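Local coordinates for endo-beta-mannanase (Opitutaceae bacterium TAV5, PDB 7BOB), which acts as an exo-beta-1,4-mannosidase of glycoside hydrolase family 5, probably releasing mannose from the ends of beta-1,4-linked mannan chains, at residues V101-G106 with A159-S164; D116-N119 with P124-I127; L153-D158 with T238-P243; E173-M178 with T204-G209. All coordinates share one frame; numbering follows the deposited sequence.

Contact 1: residues V101-G106 with A159-S164; sequences VGWMSG and ALPDCS
The indole of W103 lies over A159, whose methyl group packs against one face of the six-membered ring. A159 CB is 3.8 Å from the centroid of that W103 ring and only 16° off its normal, which defines a CH-pi contact over the face rather than a brush against the rim. The carbonyl of the same alanine approaches from the same side: A159 O is 3.3 Å from W103 CZ3, displaced from the ring centre toward CZ3. With W103 CG anti to the backbone N (chi1 -177°), the ring system is directed toward A159. Both segments belong to the rim of a (beta/alpha)8 barrel, at the C-terminal ends of neighbouring parallel strands: 101-106 ends strand 94-101 and starts the short antiparallel pair 103-104 and 107-108, while 159-164 follows strand 151-154 and runs into helix 162-165. L160 meets the indole differently, its CD2 lying near the ring plane at the edge and 4.1 Å from W103 CB. The P161 ring makes a looser, oblique approach, with CD 4.4 Å from W103 CZ3. I108 touches both W103 and P161, bridging the two segments from strand 107-108.

Contact 2: residues D116-N119 with P124-I127; sequences DTQN and PVMI
Q118 and M126 cross at about a right angle, the amide end of the glutamine passing the thioether. Q118 has CG anti to its carbonyl carbon (chi1 -71°) and an extended chain beyond, which delivers NE2 to 3.8 Å from M126 SD. In M126, chi1 of -71° sets CG 3.9 Å from Q118 CB, and chi2 of -47° brings SD near NE2; chi3 then turns only the terminal methyl. The glutamine thus touches the methionine near the root and at the tip of its own side chain. V125 adds an apolar neighbour, its CB 4.0 Å from Q118 NE2. In the barrel fold this is where the loop after strand 107-108 turns into helix 124-141, the helix that follows the third barrel strand, so the contact lies at that helix's first turn. The polar end of Q118 is fixed by the connection itself: OE1 accepts from S115 N, and NE2 is bonded to D123 OD2, the oxygen that also takes the backbone N of M126. With both amide atoms bonded, the rotation of the group is largely set. Beyond the glutamine, the N119 carbonyl O lies 4.1 Å from M126 CB.

Contact 3: residues L153-D158 with T238-P243; sequences LGNELD and TMHGYP
E156 and H240 are joined by a short hydrogen bond, H240 ND1 donating to E156 OE2 over 2.6 Å. Its geometry is close to straight, 174° at the hydrogen, and the oxygen sits almost exactly in the imidazole plane. E156 receives it on the anti lone pair of OE2, the one facing away from OE1, and the carboxylate and ring planes are 26° apart, nearly coplanar. The tight part extends back along the glutamate, where CG comes within 3.5 Å of H240 CE1. The far side of the ring is fixed too, since NE2 of H240 is bonded to Q280 OE1. The segments close strands 151-154 and 237-241, the fourth and sixth of the (beta/alpha)8 barrel, and carry E156 and H240 at their C-terminal ends, where the active site of such barrels lies. N155 and E156 match the Asn-Glu pair that ends the fourth strand in clan GH-A hydrolases, where the glutamate is the acid/base; E156 probably has that role here, with E281 close by on the seventh strand. An alanine in place of E156 would probably leave H240 ND1 without its acceptor, with the imidazole held by Q280 at NE2 but less firmly fixed in rotation. The rest is looser: N155 OD1, whose chief partner is R58, stands 3.7 Å from H240 CE1 with no bond, and Y242 makes no close contact. E156 remains partly exposed, unlike the buried H240.

Contact 4: residues E173-M178 with T204-G209; sequences EWCRRM and TGWRLG
Two tryptophans meet here without stacking: CZ3 of W174 lies in the plane of the W206 indole, at its edge, whereas W206 reaches the W174 ring obliquely. The closest atoms, W174 CZ3 and W206 CZ2, are 3.9 Å apart, and W174 CZ3 meets the outer CZ2-CH2 edge of W206. C175 supplies a second contact, oblique to the ring. Its SG is 4.0 Å from W206 CZ3 and 5.0 Å from the centroid of the six-membered ring, 58° off the normal, which makes this a Cys sulfur-aromatic contact. CG of W174 and SG of C175 are both anti to the backbone N (chi1 -178° for W174), which directs the two successive side chains to adjoining atoms of W206's outer rim. One face of W174 is covered from within its own helix by M178, with CG 3.3 Å above the ring plane. On the loop side the approach to W206 is shaped by an ST turn, W206 N donating to T204 OG1 over 3.1 Å, and by G205, where a CB would be jammed against the T204 carbonyl O. An alanine in place of W206 would probably open a gap beside W174 CZ3 and leave C175 SG without its aromatic partner. In the barrel, helix 168-183 follows the fourth strand, and the loop 204-209 lies between helix 198-201 and strand 237-241. L153 of strand 151-154 touches W174, M178 and W206, F100 meets W174 edge-to-face, and A131 of helix 124-141 packs on M178.

Overall arrangement
Contacts 1 and 3 lie nearest each other, their centres about 10 Å apart, and are joined directly: W103 O is 2.9 Å from N155 ND2, a probable hydrogen bond, and W103 NE1 packs 3.3 Å from E156 OE1 without a hydrogen bond, placing the indole beside the probable active site. Contact 4 packs against the loop that follows strand 151-154, with L157 CD1 3.8 Å from W174 CZ3 and D158 CB 3.6 Å from W206 CD1. Contact 2 lies farthest out, its centre about 28 Å from that of the chain and about 22 Å from that of contact 3. It reaches contact 1 through N119 ND2 and D162 O, 3.0 Å apart, and contact 4 through I127 packing on M178.

Contact 1: residues V101-G106 with A159-S164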
loop_
_atom_site.group_PDB
_atom_site.type_symbol
_atom_site.label_atom_id
_atom_site.label_comp_id
_atom_site.label_asym_id
_atom_site.label_seq_id
_atom_site.Cartn_x
_atom_site.Cartn_y
_atom_site.Cartn_z
ATOM N N VAL A 101 -9.993 -27.701 8.439
ATOM C CA VAL A 101 -11.033 -26.706 8.664
ATOM C C VAL A 101 -10.905 -26.269 10.120
ATOM O O VAL A 101 -11.235 -27.042 11.023
ATOM C CB VAL A 101 -12.443 -27.265 8.398
ATOM C CG1 VAL A 101 -13.483 -26.190 8.578
ATOM C CG2 VAL A 101 -12.548 -27.879 6.995
ATOM N N GLY A 102 -10.419 -25.050 10.354
ATOM C CA GLY A 102 -9.992 -24.148 9.300
ATOM C C GLY A 102 -10.958 -23.009 9.012
ATOM O O GLY A 102 -11.714 -22.575 9.887
ATOM N N TRP A 103 -10.915 -22.541 7.768
ATOM C CA TRP A 103 -11.741 -21.429 7.311
ATOM C C TRP A 103 -13.190 -21.866 7.150
ATOM O O TRP A 103 -13.461 -22.894 6.525
ATOM C CB TRP A 103 -11.199 -20.945 5.974
ATOM C CG TRP A 103 -11.886 -19.747 5.354
ATOM C CD1 TRP A 103 -13.002 -19.758 4.567
ATOM C CD2 TRP A 103 -11.458 -18.381 5.426
ATOM N NE1 TRP A 103 -13.308 -18.486 4.156
ATOM C CE2 TRP A 103 -12.376 -17.618 4.667
ATOM C CE3 TRP A 103 -10.395 -17.727 6.066
ATOM C CZ2 TRP A 103 -12.268 -16.227 4.530
ATOM C CZ3 TRP A 103 -10.280 -16.338 5.927
ATOM C CH2 TRP A 103 -11.213 -15.606 5.157
ATOM N N MET A 104 -14.129 -21.084 7.691
ATOM C CA MET A 104 -15.536 -21.490 7.660
ATOM C C MET A 104 -16.445 -20.309 7.988
ATOM O O MET A 104 -16.473 -19.853 9.144
ATOM C CB MET A 104 -15.769 -22.642 8.644
ATOM C CG MET A 104 -17.204 -23.131 8.651
ATOM S SD MET A 104 -17.804 -23.550 6.969
ATOM C CE MET A 104 -16.607 -24.790 6.453
ATOM N N SER A 105 -17.176 -19.817 6.974
ATOM C CA SER A 105 -18.265 -18.836 7.131
ATOM C C SER A 105 -17.829 -17.535 7.813
ATOM O O SER A 105 -18.613 -16.911 8.540
ATOM C CB SER A 105 -19.413 -19.443 7.917
ATOM O OG SER A 105 -19.810 -20.618 7.287
ATOM N N GLY A 106 -16.589 -17.101 7.591
ATOM C CA GLY A 106 -16.112 -15.874 8.188
ATOM C C GLY A 106 -15.358 -16.058 9.485
ATOM O O GLY A 106 -14.823 -15.076 10.016
ATOM N N ALA A 159 -7.984 -19.039 1.027
ATOM C CA ALA A 159 -8.522 -17.827 1.624
ATOM C C ALA A 159 -7.823 -17.461 2.926
ATOM O O ALA A 159 -8.071 -16.376 3.460
ATOM C CB ALA A 159 -10.021 -17.999 1.895
ATOM N N LEU A 160 -6.984 -18.356 3.444
ATOM C CA LEU A 160 -6.373 -18.182 4.746
ATOM C C LEU A 160 -5.328 -17.066 4.707
ATOM O O LEU A 160 -4.543 -16.980 3.754
ATOM C CB LEU A 160 -5.707 -19.479 5.189
ATOM C CG LEU A 160 -6.643 -20.596 5.648
ATOM C CD1 LEU A 160 -5.883 -21.911 5.724
ATOM C CD2 LEU A 160 -7.306 -20.239 6.979
ATOM N N PRO A 161 -5.272 -16.223 5.738
ATOM C CA PRO A 161 -4.167 -15.246 5.811
ATOM C C PRO A 161 -2.814 -15.916 5.698
ATOM O O PRO A 161 -1.857 -15.291 5.228
ATOM C CB PRO A 161 -4.333 -14.586 7.194
ATOM C CG PRO A 161 -5.553 -15.167 7.813
ATOM C CD PRO A 161 -6.007 -16.364 7.004
ATOM N N ASP A 162 -2.719 -17.190 6.106
ATOM C CA ASP A 162 -1.449 -17.915 6.070
ATOM C C ASP A 162 -0.858 -17.985 4.669
ATOM O O ASP A 162 0.366 -18.127 4.531
ATOM C CB ASP A 162 -1.631 -19.339 6.621
ATOM C CG ASP A 162 -2.332 -19.365 7.964
ATOM O OD1 ASP A 162 -3.498 -18.918 8.018
ATOM O OD2 ASP A 162 -1.715 -19.840 8.960
ATOM N N CYS A 163 -1.700 -17.922 3.621
ATOM C CA CYS A 163 -1.224 -17.929 2.227
ATOM C C CYS A 163 -0.342 -16.730 1.874
ATOM O O CYS A 163 0.507 -16.833 0.978
ATOM C CB CYS A 163 -2.404 -17.936 1.264
ATOM S SG CYS A 163 -3.423 -19.386 1.480
ATOM N N SER A 164 -0.596 -15.571 2.484
ATOM C CA SER A 164 0.226 -14.385 2.224
ATOM C C SER A 164 1.600 -14.511 2.855
ATOM O O SER A 164 2.579 -13.995 2.319
ATOM C CB SER A 164 -0.432 -13.109 2.774
ATOM O OG SER A 164 -1.823 -13.049 2.509
#

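Contact 2: residues D116-N119 with P124-I127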
loop_
_atom_site.group_PDB
_atom_site.type_symbol
_atom_site.label_atom_id
_atom_site.label_comp_id
_atom_site.label_asym_id
_atom_site.label_seq_id
_atom_site.Cartn_x
_atom_site.Cartn_y
_atom_site.Cartn_z
ATOM N N ASP A 116 -1.066 -17.877 16.706
ATOM C CA ASP A 116 -1.123 -17.097 15.477
ATOM C C ASP A 116 0.257 -16.889 14.877
ATOM O O ASP A 116 0.356 -16.608 13.682
ATOM C CB ASP A 116 -1.810 -15.757 15.725
ATOM C CG ASP A 116 -3.138 -15.913 16.437
ATOM O OD1 ASP A 116 -3.871 -16.900 16.148
ATOM O OD2 ASP A 116 -3.438 -15.063 17.307
ATOM N N THR A 117 1.326 -17.052 15.665
ATOM C CA THR A 117 2.671 -16.989 15.101
ATOM C C THR A 117 3.023 -18.219 14.273
ATOM O O THR A 117 4.032 -18.200 13.565
ATOM C CB THR A 117 3.726 -16.818 16.207
ATOM O OG1 THR A 117 3.959 -18.079 16.849
ATOM C CG2 THR A 117 3.282 -15.793 17.250
ATOM N N GLN A 118 2.231 -19.289 14.342
ATOM C CA GLN A 118 2.549 -20.534 13.657
ATOM C C GLN A 118 1.737 -20.606 12.375
ATOM O O GLN A 118 0.525 -20.851 12.407
ATOM C CB GLN A 118 2.255 -21.734 14.537
ATOM C CG GLN A 118 3.206 -21.925 15.709
ATOM C CD GLN A 118 2.696 -23.041 16.553
ATOM O OE1 GLN A 118 1.918 -22.810 17.476
ATOM N NE2 GLN A 118 3.034 -24.274 16.173
ATOM N N ASN A 119 2.424 -20.404 11.260
ATOM C CA ASN A 119 1.831 -20.426 9.940
ATOM C C ASN A 119 1.464 -21.852 9.558
ATOM O O ASN A 119 2.327 -22.735 9.566
ATOM C CB ASN A 119 2.820 -19.844 8.937
ATOM C CG ASN A 119 2.271 -19.839 7.514
ATOM O OD1 ASN A 119 2.258 -20.868 6.840
ATOM N ND2 ASN A 119 1.815 -18.672 7.056
ATOM N N PRO A 124 7.306 -25.663 11.215
ATOM C CA PRO A 124 7.689 -27.091 11.270
ATOM C C PRO A 124 6.742 -27.939 12.104
ATOM O O PRO A 124 6.345 -29.037 11.678
ATOM C CB PRO A 124 9.106 -27.037 11.858
ATOM C CG PRO A 124 9.637 -25.682 11.385
ATOM C CD PRO A 124 8.446 -24.764 11.507
ATOM N N VAL A 125 6.360 -27.452 13.287
ATOM C CA VAL A 125 5.480 -28.216 14.171
ATOM C C VAL A 125 4.119 -28.426 13.514
ATOM O O VAL A 125 3.553 -29.531 13.548
ATOM C CB VAL A 125 5.355 -27.502 15.531
ATOM C CG1 VAL A 125 4.271 -28.146 16.384
ATOM C CG2 VAL A 125 6.700 -27.507 16.266
ATOM N N MET A 126 3.576 -27.372 12.889
ATOM C CA MET A 126 2.268 -27.486 12.245
ATOM C C MET A 126 2.303 -28.479 11.097
ATOM O O MET A 126 1.335 -29.209 10.873
ATOM C CB MET A 126 1.804 -26.124 11.744
ATOM C CG MET A 126 1.412 -25.164 12.849
ATOM S SD MET A 126 0.340 -25.924 14.070
ATOM C CE MET A 126 -1.076 -26.320 13.067
ATOM N N ILE A 127 3.396 -28.499 10.336
ATOM C CA ILE A 127 3.506 -29.479 9.265
ATOM C C ILE A 127 3.410 -30.890 9.837
ATOM O O ILE A 127 2.582 -31.701 9.399
ATOM C CB ILE A 127 4.798 -29.256 8.463
ATOM C CG1 ILE A 127 4.677 -27.968 7.637
ATOM C CG2 ILE A 127 5.045 -30.402 7.514
ATOM C CD1 ILE A 127 5.932 -27.599 6.846
#

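Contact 3: residues L153-D158 with T238-P243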
loop_
_atom_site.group_PDB
_atom_site.type_symbol
_atom_site.label_atom_id
_atom_site.label_comp_id
_atom_site.label_asym_id
_atom_site.label_seq_id
_atom_site.Cartn_x
_atom_site.Cartn_y
_atom_site.Cartn_z
ATOM N N LEU A 153 -9.310 -31.978 1.043
ATOM C CA LEU A 153 -8.140 -31.559 1.823
ATOM C C LEU A 153 -8.503 -30.533 2.895
ATOM O O LEU A 153 -8.056 -30.623 4.044
ATOM C CB LEU A 153 -7.083 -30.990 0.880
ATOM C CG LEU A 153 -5.696 -30.745 1.460
ATOM C CD1 LEU A 153 -5.250 -31.981 2.256
ATOM C CD2 LEU A 153 -4.732 -30.437 0.338
ATOM N N GLY A 154 -9.298 -29.538 2.532
ATOM C CA GLY A 154 -9.760 -28.570 3.509
ATOM C C GLY A 154 -10.640 -27.566 2.806
ATOM O O GLY A 154 -10.779 -27.582 1.584
ATOM N N ASN A 155 -11.245 -26.689 3.593
ATOM C CA ASN A 155 -12.152 -25.696 3.051
ATOM C C ASN A 155 -11.413 -24.385 2.771
ATOM O O ASN A 155 -10.974 -23.697 3.702
ATOM C CB ASN A 155 -13.322 -25.430 3.980
ATOM C CG ASN A 155 -14.314 -24.518 3.317
ATOM O OD1 ASN A 155 -14.559 -24.676 2.126
ATOM N ND2 ASN A 155 -14.821 -23.523 4.035
ATOM N N GLU A 156 -11.295 -24.044 1.488
ATOM C CA GLU A 156 -10.846 -22.722 1.045
ATOM C C GLU A 156 -9.514 -22.367 1.689
ATOM O O GLU A 156 -9.339 -21.295 2.277
ATOM C CB GLU A 156 -11.912 -21.665 1.336
ATOM C CG GLU A 156 -13.260 -22.005 0.677
ATOM C CD GLU A 156 -14.169 -20.809 0.478
ATOM O OE1 GLU A 156 -14.093 -19.843 1.283
ATOM O OE2 GLU A 156 -14.972 -20.844 -0.491
ATOM N N LEU A 157 -8.571 -23.308 1.595
ATOM C CA LEU A 157 -7.269 -23.106 2.208
ATOM C C LEU A 157 -6.563 -21.910 1.595
ATOM O O LEU A 157 -5.667 -21.336 2.221
ATOM C CB LEU A 157 -6.418 -24.369 2.073
ATOM C CG LEU A 157 -6.890 -25.574 2.917
ATOM C CD1 LEU A 157 -6.402 -26.900 2.315
ATOM C CD2 LEU A 157 -6.461 -25.433 4.373
ATOM N N ASP A 158 -6.974 -21.508 0.392
ATOM C CA ASP A 158 -6.386 -20.367 -0.282
ATOM C C ASP A 158 -6.935 -19.033 0.213
ATOM O O ASP A 158 -6.429 -17.990 -0.201
ATOM C CB ASP A 158 -6.633 -20.505 -1.775
ATOM C CG ASP A 158 -8.107 -20.514 -2.102
ATOM O OD1 ASP A 158 -8.813 -21.417 -1.669
ATOM O OD2 ASP A 158 -8.585 -19.597 -2.765
ATOM N N THR A 238 -11.235 -28.004 -7.496
ATOM C CA THR A 238 -12.550 -27.512 -7.108
ATOM C C THR A 238 -12.721 -26.035 -7.478
ATOM O O THR A 238 -11.750 -25.293 -7.651
ATOM C CB THR A 238 -12.798 -27.688 -5.604
ATOM O OG1 THR A 238 -11.883 -26.861 -4.889
ATOM C CG2 THR A 238 -12.612 -29.142 -5.182
ATOM N N MET A 239 -13.987 -25.622 -7.595
ATOM C CA MET A 239 -14.360 -24.229 -7.806
ATOM C C MET A 239 -15.547 -23.916 -6.907
ATOM O O MET A 239 -16.427 -24.763 -6.705
ATOM C CB MET A 239 -14.705 -23.951 -9.274
ATOM C CG MET A 239 -14.883 -22.469 -9.615
ATOM S SD MET A 239 -13.517 -21.484 -8.924
ATOM C CE MET A 239 -12.098 -22.179 -9.788
ATOM N N HIS A 240 -15.512 -22.737 -6.307
ATOM C CA HIS A 240 -16.577 -22.179 -5.483
ATOM C C HIS A 240 -16.980 -20.848 -6.088
ATOM O O HIS A 240 -16.121 -20.084 -6.533
ATOM C CB HIS A 240 -16.121 -21.894 -4.042
ATOM C CG HIS A 240 -15.661 -23.096 -3.280
ATOM N ND1 HIS A 240 -15.233 -23.014 -1.969
ATOM C CD2 HIS A 240 -15.568 -24.399 -3.628
ATOM C CE1 HIS A 240 -14.889 -24.218 -1.544
ATOM N NE2 HIS A 240 -15.083 -25.078 -2.530
ATOM N N GLY A 241 -18.261 -20.528 -6.053
ATOM C CA GLY A 241 -18.598 -19.235 -6.602
ATOM C C GLY A 241 -19.960 -18.748 -6.198
ATOM O O GLY A 241 -20.911 -19.533 -6.070
ATOM N N TYR A 242 -20.042 -17.446 -5.980
ATOM C CA TYR A 242 -21.237 -16.766 -5.520
ATOM C C TYR A 242 -21.400 -15.472 -6.299
ATOM O O TYR A 242 -20.425 -14.947 -6.847
ATOM C CB TYR A 242 -21.133 -16.474 -4.024
ATOM C CG TYR A 242 -20.884 -17.699 -3.203
ATOM C CD1 TYR A 242 -19.587 -18.178 -2.990
ATOM C CD2 TYR A 242 -21.953 -18.386 -2.632
ATOM C CE1 TYR A 242 -19.374 -19.351 -2.195
ATOM C CE2 TYR A 242 -21.747 -19.520 -1.856
ATOM C CZ TYR A 242 -20.463 -19.999 -1.636
ATOM O OH TYR A 242 -20.299 -21.137 -0.852
ATOM N N PRO A 243 -22.616 -14.925 -6.353
ATOM C CA PRO A 243 -22.870 -13.707 -7.153
ATOM C C PRO A 243 -22.572 -12.370 -6.474
ATOM O O PRO A 243 -22.736 -11.333 -7.124
ATOM C CB PRO A 243 -24.372 -13.822 -7.455
ATOM C CG PRO A 243 -24.944 -14.600 -6.272
ATOM C CD PRO A 243 -23.858 -15.557 -5.860
#

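Contact 4: residues E173-M178 with T204-G209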
loop_
_atom_site.group_PDB
_atom_site.type_symbol
_atom_site.label_atom_id
_atom_site.label_comp_id
_atom_site.label_asym_id
_atom_site.label_seq_id
_atom_site.Cartn_x
_atom_site.Cartn_y
_atom_site.Cartn_z
ATOM N N GLU A 173 4.728 -27.508 -0.883
ATOM C CA GLU A 173 5.268 -28.582 -0.063
ATOM C C GLU A 173 4.240 -29.075 0.946
ATOM O O GLU A 173 4.124 -30.283 1.177
ATOM C CB GLU A 173 6.552 -28.115 0.638
ATOM C CG GLU A 173 7.140 -29.087 1.668
ATOM C CD GLU A 173 7.586 -30.427 1.054
ATOM O OE1 GLU A 173 7.680 -30.545 -0.185
ATOM O OE2 GLU A 173 7.847 -31.377 1.813
ATOM N N TRP A 174 3.491 -28.160 1.565
ATOM C CA TRP A 174 2.477 -28.566 2.532
ATOM C C TRP A 174 1.432 -29.450 1.878
ATOM O O TRP A 174 0.964 -30.437 2.475
ATOM C CB TRP A 174 1.819 -27.329 3.126
ATOM C CG TRP A 174 0.792 -27.605 4.163
ATOM C CD1 TRP A 174 0.998 -27.702 5.513
ATOM C CD2 TRP A 174 -0.612 -27.775 3.954
ATOM N NE1 TRP A 174 -0.194 -27.930 6.152
ATOM C CE2 TRP A 174 -1.198 -27.983 5.219
ATOM C CE3 TRP A 174 -1.432 -27.773 2.824
ATOM C CZ2 TRP A 174 -2.567 -28.193 5.385
ATOM C CZ3 TRP A 174 -2.794 -27.979 2.989
ATOM C CH2 TRP A 174 -3.348 -28.182 4.257
ATOM N N CYS A 175 1.068 -29.109 0.638
ATOM C CA CYS A 175 0.066 -29.865 -0.100
ATOM C C CYS A 175 0.578 -31.263 -0.423
ATOM O O CYS A 175 -0.145 -32.249 -0.263
ATOM C CB CYS A 175 -0.310 -29.102 -1.376
ATOM S SG CYS A 175 -1.540 -29.889 -2.431
ATOM N N ARG A 176 1.840 -31.359 -0.859
ATOM C CA ARG A 176 2.478 -32.656 -1.051
ATOM C C ARG A 176 2.460 -33.468 0.234
ATOM O O ARG A 176 2.128 -34.659 0.218
ATOM C CB ARG A 176 3.925 -32.479 -1.536
ATOM C CG ARG A 176 4.566 -33.753 -2.124
ATOM C CD ARG A 176 6.092 -33.628 -2.261
ATOM N NE ARG A 176 6.731 -33.323 -0.986
ATOM C CZ ARG A 176 7.112 -34.248 -0.102
ATOM N NH1 ARG A 176 6.929 -35.541 -0.362
ATOM N NH2 ARG A 176 7.672 -33.885 1.046
ATOM N N ARG A 177 2.794 -32.833 1.358
ATOM C CA ARG A 177 2.879 -33.570 2.616
ATOM C C ARG A 177 1.508 -34.028 3.092
ATOM O O ARG A 177 1.367 -35.151 3.584
ATOM C CB ARG A 177 3.550 -32.717 3.683
ATOM C CG ARG A 177 5.050 -32.533 3.479
ATOM C CD ARG A 177 5.834 -33.785 3.833
ATOM N NE ARG A 177 5.398 -34.372 5.097
ATOM C CZ ARG A 177 5.934 -34.097 6.284
ATOM N NH1 ARG A 177 6.939 -33.245 6.391
ATOM N NH2 ARG A 177 5.468 -34.689 7.372
ATOM N N MET A 178 0.488 -33.177 2.971
ATOM C CA MET A 178 -0.822 -33.549 3.488
ATOM C C MET A 178 -1.513 -34.565 2.583
ATOM O O MET A 178 -2.198 -35.461 3.073
ATOM C CB MET A 178 -1.706 -32.319 3.663
ATOM C CG MET A 178 -1.172 -31.297 4.634
ATOM S SD MET A 178 -0.657 -32.040 6.199
ATOM C CE MET A 178 1.065 -31.581 6.257
ATOM N N THR A 204 -2.325 -16.949 -4.257
ATOM C CA THR A 204 -2.313 -17.412 -2.881
ATOM C C THR A 204 -1.327 -18.540 -2.675
ATOM O O THR A 204 -1.215 -19.035 -1.560
ATOM C CB THR A 204 -3.702 -17.908 -2.489
ATOM O OG1 THR A 204 -3.989 -19.093 -3.261
ATOM C CG2 THR A 204 -4.759 -16.841 -2.786
ATOM N N GLY A 205 -0.630 -18.971 -3.732
ATOM C CA GLY A 205 0.112 -20.208 -3.724
ATOM C C GLY A 205 -0.709 -21.423 -4.113
ATOM O O GLY A 205 -0.137 -22.509 -4.288
ATOM N N TRP A 206 -2.031 -21.276 -4.268
ATOM C CA TRP A 206 -2.896 -22.369 -4.723
ATOM C C TRP A 206 -3.172 -22.116 -6.204
ATOM O O TRP A 206 -4.065 -21.342 -6.564
ATOM C CB TRP A 206 -4.160 -22.446 -3.874
ATOM C CG TRP A 206 -3.865 -22.972 -2.477
ATOM C CD1 TRP A 206 -3.536 -22.233 -1.366
ATOM C CD2 TRP A 206 -3.846 -24.347 -2.060
ATOM N NE1 TRP A 206 -3.320 -23.064 -0.286
ATOM C CE2 TRP A 206 -3.504 -24.364 -0.684
ATOM C CE3 TRP A 206 -4.083 -25.566 -2.715
ATOM C CZ2 TRP A 206 -3.400 -25.552 0.049
ATOM C CZ3 TRP A 206 -3.974 -26.739 -1.991
ATOM C CH2 TRP A 206 -3.642 -26.726 -0.617
ATOM N N ARG A 207 -2.385 -22.756 -7.065
ATOM C CA ARG A 207 -2.244 -22.330 -8.448
ATOM C C ARG A 207 -2.751 -23.374 -9.424
ATOM O O ARG A 207 -2.660 -24.585 -9.184
ATOM C CB ARG A 207 -0.792 -22.037 -8.775
ATOM C CG ARG A 207 -0.224 -20.866 -7.988
ATOM C CD ARG A 207 1.285 -20.869 -8.060
ATOM N NE ARG A 207 1.847 -19.596 -7.623
ATOM C CZ ARG A 207 3.143 -19.308 -7.650
ATOM N NH1 ARG A 207 4.010 -20.217 -8.091
ATOM N NH2 ARG A 207 3.572 -18.107 -7.252
ATOM N N LEU A 208 -3.286 -22.872 -10.535
ATOM C CA LEU A 208 -3.561 -23.668 -11.722
ATOM C C LEU A 208 -2.334 -23.586 -12.614
ATOM O O LEU A 208 -2.062 -22.537 -13.193
ATOM C CB LEU A 208 -4.781 -23.131 -12.473
ATOM C CG LEU A 208 -6.068 -22.930 -11.676
ATOM C CD1 LEU A 208 -7.111 -22.240 -12.534
ATOM C CD2 LEU A 208 -6.582 -24.279 -11.197
ATOM N N GLY A 209 -1.581 -24.670 -12.725
ATOM C CA GLY A 209 -0.551 -24.679 -13.742
ATOM C C GLY A 209 0.866 -24.888 -13.260
ATOM O O GLY A 209 1.538 -23.948 -12.797
#